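DNA repair protein RAD7 (Saccharomyces cerevisiae, PDB 5ZB2) acts in the global genome repair complex that promotes nucleotide excision repair of nontranscribed DNA, and binds Elc1. Local coordinates at residues Glu157-Asp168 with Ser184-Asn195. Residues are numbered along the deposited sequence; the frame is centred on the assembly and turned at random.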
loop_
_atom_site.group_PDB
_atom_site.type_symbol
_atom_site.label_atom_id
_atom_site.label_comp_id
_atom_site.label_asym_id
_atom_site.label_seq_id
_atom_site.Cartn_x
_atom_site.Cartn_y
_atom_site.Cartn_z
ATOM N N GLU A 157 -9.427 -24.570 8.543
ATOM C CA GLU A 157 -8.067 -25.091 8.621
ATOM C C GLU A 157 -7.133 -23.957 9.011
ATOM O O GLU A 157 -7.085 -22.927 8.331
ATOM C CB GLU A 157 -7.641 -25.709 7.286
ATOM C CG GLU A 157 -6.244 -26.281 7.286
ATOM C CD GLU A 157 -5.982 -27.174 6.088
ATOM O OE1 GLU A 157 -6.171 -26.708 4.944
ATOM O OE2 GLU A 157 -5.596 -28.345 6.290
ATOM N N PHE A 158 -6.396 -24.140 10.105
ATOM C CA PHE A 158 -5.455 -23.129 10.573
ATOM C C PHE A 158 -4.199 -23.816 11.080
ATOM O O PHE A 158 -4.266 -24.641 11.999
ATOM C CB PHE A 158 -6.075 -22.258 11.670
ATOM C CG PHE A 158 -5.206 -21.103 12.088
ATOM C CD1 PHE A 158 -5.003 -20.027 11.236
ATOM C CD2 PHE A 158 -4.591 -21.092 13.330
ATOM C CE1 PHE A 158 -4.202 -18.964 11.612
ATOM C CE2 PHE A 158 -3.786 -20.027 13.713
ATOM C CZ PHE A 158 -3.597 -18.962 12.852
ATOM N N HIS A 159 -3.063 -23.483 10.467
ATOM C CA HIS A 159 -1.747 -23.912 10.920
ATOM C C HIS A 159 -0.877 -22.675 11.078
ATOM O O HIS A 159 -0.761 -21.875 10.144
ATOM C CB HIS A 159 -1.097 -24.885 9.928
ATOM C CG HIS A 159 -1.857 -26.161 9.742
ATOM N ND1 HIS A 159 -1.306 -27.399 9.998
ATOM C CD2 HIS A 159 -3.125 -26.393 9.328
ATOM C CE1 HIS A 159 -2.202 -28.338 9.750
ATOM N NE2 HIS A 159 -3.315 -27.754 9.343
ATOM N N ILE A 160 -0.283 -22.508 12.262
ATOM C CA ILE A 160 0.647 -21.417 12.523
ATOM C C ILE A 160 1.913 -21.988 13.149
ATOM O O ILE A 160 1.854 -22.925 13.954
ATOM C CB ILE A 160 0.025 -20.331 13.426
ATOM C CG1 ILE A 160 1.063 -19.237 13.708
ATOM C CG2 ILE A 160 -0.508 -20.944 14.717
ATOM C CD1 ILE A 160 0.484 -17.994 14.312
ATOM N N SER A 161 3.060 -21.410 12.790
ATOM C CA SER A 161 4.343 -21.923 13.243
ATOM C C SER A 161 5.327 -20.776 13.443
ATOM O O SER A 161 5.209 -19.712 12.830
ATOM C CB SER A 161 4.924 -22.933 12.246
ATOM O OG SER A 161 3.993 -23.958 11.955
ATOM N N ASN A 162 6.303 -21.016 14.321
ATOM C CA ASN A 162 7.493 -20.175 14.464
ATOM C C ASN A 162 7.143 -18.724 14.813
ATOM O O ASN A 162 7.468 -17.784 14.084
ATOM C CB ASN A 162 8.345 -20.238 13.192
ATOM C CG ASN A 162 9.150 -21.514 13.104
ATOM O OD1 ASN A 162 9.822 -21.897 14.058
ATOM N ND2 ASN A 162 9.076 -22.187 11.964
ATOM N N THR A 163 6.503 -18.552 15.969
ATOM C CA THR A 163 6.289 -17.217 16.526
ATOM C C THR A 163 5.948 -17.353 18.000
ATOM O O THR A 163 5.016 -18.082 18.349
ATOM C CB THR A 163 5.177 -16.472 15.788
ATOM O OG1 THR A 163 4.903 -15.241 16.467
ATOM C CG2 THR A 163 3.898 -17.308 15.718
ATOM N N HIS A 164 6.690 -16.657 18.863
ATOM C CA HIS A 164 6.410 -16.684 20.292
ATOM C C HIS A 164 5.374 -15.642 20.697
ATOM O O HIS A 164 5.069 -15.520 21.888
ATOM C CB HIS A 164 7.703 -16.501 21.106
ATOM C CG HIS A 164 8.345 -15.155 20.968
ATOM N ND1 HIS A 164 7.712 -13.980 21.320
ATOM C CD2 HIS A 164 9.584 -14.801 20.550
ATOM C CE1 HIS A 164 8.526 -12.962 21.106
ATOM N NE2 HIS A 164 9.668 -13.433 20.638
ATOM N N ARG A 165 4.817 -14.905 19.736
ATOM C CA ARG A 165 3.768 -13.931 20.001
ATOM C C ARG A 165 2.370 -14.501 19.797
ATOM O O ARG A 165 1.389 -13.782 19.998
ATOM C CB ARG A 165 3.961 -12.692 19.118
ATOM C CG ARG A 165 5.072 -11.769 19.604
ATOM C CD ARG A 165 5.358 -10.644 18.618
ATOM N NE ARG A 165 6.386 -9.738 19.116
ATOM C CZ ARG A 165 7.139 -8.953 18.346
ATOM N NH1 ARG A 165 6.998 -8.962 17.027
ATOM N NH2 ARG A 165 8.053 -8.168 18.898
ATOM N N PHE A 166 2.257 -15.766 19.392
ATOM C CA PHE A 166 0.979 -16.479 19.397
ATOM C C PHE A 166 0.819 -17.106 20.780
ATOM O O PHE A 166 1.325 -18.197 21.048
ATOM C CB PHE A 166 0.934 -17.524 18.291
ATOM C CG PHE A 166 -0.435 -18.090 18.053
ATOM C CD1 PHE A 166 -1.375 -17.370 17.338
ATOM C CD2 PHE A 166 -0.782 -19.340 18.544
ATOM C CE1 PHE A 166 -2.643 -17.882 17.112
ATOM C CE2 PHE A 166 -2.048 -19.861 18.321
ATOM C CZ PHE A 166 -2.980 -19.130 17.605
ATOM N N THR A 167 0.111 -16.411 21.659
ATOM C CA THR A 167 0.070 -16.755 23.071
ATOM C C THR A 167 -1.115 -17.665 23.380
ATOM O O THR A 167 -1.960 -17.946 22.530
ATOM C CB THR A 167 -0.019 -15.484 23.913
ATOM O OG1 THR A 167 -1.282 -14.848 23.674
ATOM C CG2 THR A 167 1.111 -14.521 23.544
ATOM N N ASP A 168 -1.169 -18.127 24.631
ATOM C CA ASP A 168 -2.320 -18.902 25.088
ATOM C C ASP A 168 -3.618 -18.131 24.880
ATOM O O ASP A 168 -4.639 -18.710 24.488
ATOM C CB ASP A 168 -2.140 -19.279 26.560
ATOM C CG ASP A 168 -1.177 -20.438 26.750
ATOM O OD1 ASP A 168 -1.205 -21.380 25.926
ATOM O OD2 ASP A 168 -0.387 -20.410 27.719
ATOM N N SER A 184 -9.007 -29.010 10.739
ATOM C CA SER A 184 -7.565 -29.182 10.598
ATOM C C SER A 184 -6.865 -28.103 11.411
ATOM O O SER A 184 -7.206 -26.921 11.297
ATOM C CB SER A 184 -7.149 -29.108 9.127
ATOM O OG SER A 184 -5.741 -29.025 8.991
ATOM N N LEU A 185 -5.899 -28.511 12.237
ATOM C CA LEU A 185 -5.221 -27.600 13.150
ATOM C C LEU A 185 -3.742 -27.953 13.240
ATOM O O LEU A 185 -3.379 -29.125 13.384
ATOM C CB LEU A 185 -5.843 -27.647 14.551
ATOM C CG LEU A 185 -5.158 -26.787 15.618
ATOM C CD1 LEU A 185 -5.301 -25.296 15.301
ATOM C CD2 LEU A 185 -5.724 -27.104 16.991
ATOM N N GLY A 186 -2.896 -26.927 13.167
ATOM C CA GLY A 186 -1.465 -27.101 13.305
ATOM C C GLY A 186 -0.845 -26.125 14.284
ATOM O O GLY A 186 -1.100 -24.918 14.217
ATOM N N LEU A 187 -0.031 -26.642 15.202
ATOM C CA LEU A 187 0.648 -25.835 16.215
ATOM C C LEU A 187 2.085 -26.324 16.292
ATOM O O LEU A 187 2.337 -27.421 16.803
ATOM C CB LEU A 187 -0.040 -25.952 17.578
ATOM C CG LEU A 187 -1.529 -25.598 17.616
ATOM C CD1 LEU A 187 -2.162 -26.000 18.950
ATOM C CD2 LEU A 187 -1.721 -24.112 17.356
ATOM N N SER A 188 3.026 -25.524 15.791
ATOM C CA SER A 188 4.409 -25.969 15.648
ATOM C C SER A 188 5.355 -24.874 16.113
ATOM O O SER A 188 5.336 -23.764 15.573
ATOM C CB SER A 188 4.710 -26.351 14.197
ATOM O OG SER A 188 6.109 -26.423 13.977
ATOM N N ARG A 189 6.193 -25.194 17.099
ATOM C CA ARG A 189 7.243 -24.289 17.560
ATOM C C ARG A 189 6.652 -22.949 18.004
ATOM O O ARG A 189 7.031 -21.875 17.526
ATOM C CB ARG A 189 8.300 -24.095 16.468
ATOM C CG ARG A 189 9.138 -25.332 16.193
ATOM C CD ARG A 189 10.319 -25.027 15.281
ATOM N NE ARG A 189 11.199 -26.185 15.128
ATOM C CZ ARG A 189 12.170 -26.512 15.977
ATOM N NH1 ARG A 189 12.401 -25.775 17.056
ATOM N NH2 ARG A 189 12.915 -27.588 15.750
ATOM N N LEU A 190 5.705 -23.035 18.938
ATOM C CA LEU A 190 5.038 -21.871 19.514
ATOM C C LEU A 190 5.459 -21.780 20.979
ATOM O O LEU A 190 4.882 -22.442 21.847
ATOM C CB LEU A 190 3.525 -21.984 19.348
ATOM C CG LEU A 190 3.072 -22.220 17.900
ATOM C CD1 LEU A 190 1.572 -22.459 17.833
ATOM C CD2 LEU A 190 3.462 -21.048 16.997
ATOM N N ASP A 191 6.465 -20.946 21.249
ATOM C CA ASP A 191 7.136 -20.959 22.545
ATOM C C ASP A 191 6.239 -20.499 23.687
ATOM O O ASP A 191 6.523 -20.827 24.842
ATOM C CB ASP A 191 8.390 -20.078 22.492
ATOM C CG ASP A 191 9.524 -20.715 21.698
ATOM O OD1 ASP A 191 9.278 -21.683 20.947
ATOM O OD2 ASP A 191 10.669 -20.240 21.827
ATOM N N SER A 192 5.178 -19.746 23.399
ATOM C CA SER A 192 4.313 -19.192 24.432
ATOM C C SER A 192 3.057 -20.021 24.669
ATOM O O SER A 192 2.231 -19.645 25.506
ATOM C CB SER A 192 3.912 -17.758 24.064
ATOM O OG SER A 192 5.037 -16.892 24.048
ATOM N N ILE A 193 2.891 -21.127 23.960
ATOM C CA ILE A 193 1.695 -21.949 24.069
ATOM C C ILE A 193 1.920 -23.004 25.142
ATOM O O ILE A 193 2.932 -23.716 25.125
ATOM C CB ILE A 193 1.350 -22.600 22.718
ATOM C CG1 ILE A 193 0.957 -21.534 21.685
ATOM C CG2 ILE A 193 0.239 -23.638 22.871
ATOM C CD1 ILE A 193 -0.285 -20.717 22.031
ATOM N N SER A 194 0.981 -23.098 26.082
ATOM C CA SER A 194 0.998 -24.155 27.087
ATOM C C SER A 194 -0.356 -24.812 27.316
ATOM O O SER A 194 -0.390 -25.899 27.901
ATOM C CB SER A 194 1.503 -23.613 28.429
ATOM O OG SER A 194 0.525 -22.783 29.023
ATOM N N ASN A 195 -1.457 -24.211 26.874
ATOM C CA ASN A 195 -2.801 -24.720 27.157
ATOM C C ASN A 195 -3.286 -25.700 26.091
ATOM O O ASN A 195 -4.391 -25.578 25.559
ATOM C CB ASN A 195 -3.773 -23.553 27.300
ATOM C CG ASN A 195 -3.473 -22.692 28.508
ATOM O OD1 ASN A 195 -2.444 -22.862 29.165
ATOM N ND2 ASN A 195 -4.370 -21.759 28.808
HETATM O O HOH W 1 4.119 -19.000 20.707
HETATM O O HOH W 2 0.998 -17.679 26.830
#
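Strands 157-161 and 184-188 run parallel, pairing Glu157 with Ser184 through Ser161 with Ser188, as neighbouring strands of the leucine-rich repeat solenoid. Backbone bonds alternate between them: Phe158 N to Ser184 O, Gly186 N to Phe158 O, Ile160 N to Gly186 O, a weak one from Ser188 N to Ile160 O, then Asn162 N to Ser188 O.

On the Glu157 face, the hydroxyl of Ser184 works both ways. Ser184 OG donates to the anti lone pair of Glu157 OE2 (2.8 Å) and accepts from His159 NE2 (2.8 Å) in the ring plane. His159 holds CG anti to its carbonyl carbon (chi1 -62°), which lays the ring over Gly186, whose N sits above the ring centre. Glu157 OE1 bonds Ser130 OG on the preceding strand.

On the opposite face, that of Phe158 and Ile160, Ile160 CG2 lies over the centre of the ring of Phe166, from the loop that follows. Leu190 CD1 packs near both, and Ile193 CD1 lies 3.8 Å from Phe166 CD2. Trp144 of helix 141-150 meets Phe166 edge-to-face.

Beyond the strands, polar bonds join the loops. Ser192 OG donates to His164 O (2.6 Å). Water 1 donates to Thr163 O and Phe166 O and accepts from Ser192 N, so one water ties three backbone groups. Thr167 is the N-cap of helix 168-178: its side chain caps a backbone N in the helix, and OG1 is also hydrogen-bonded to Glu141 OE2.

Asp168, the first residue of that helix, grips the next loop. Its carboxylate stacks on the Asn195 amide, the planes 15° apart. Asp168 OD1 takes two backbone N-H groups: Asn195 N (3.0 Å) from above the carboxylate plane, and Ser194 N (2.8 Å) on the syn lone pair.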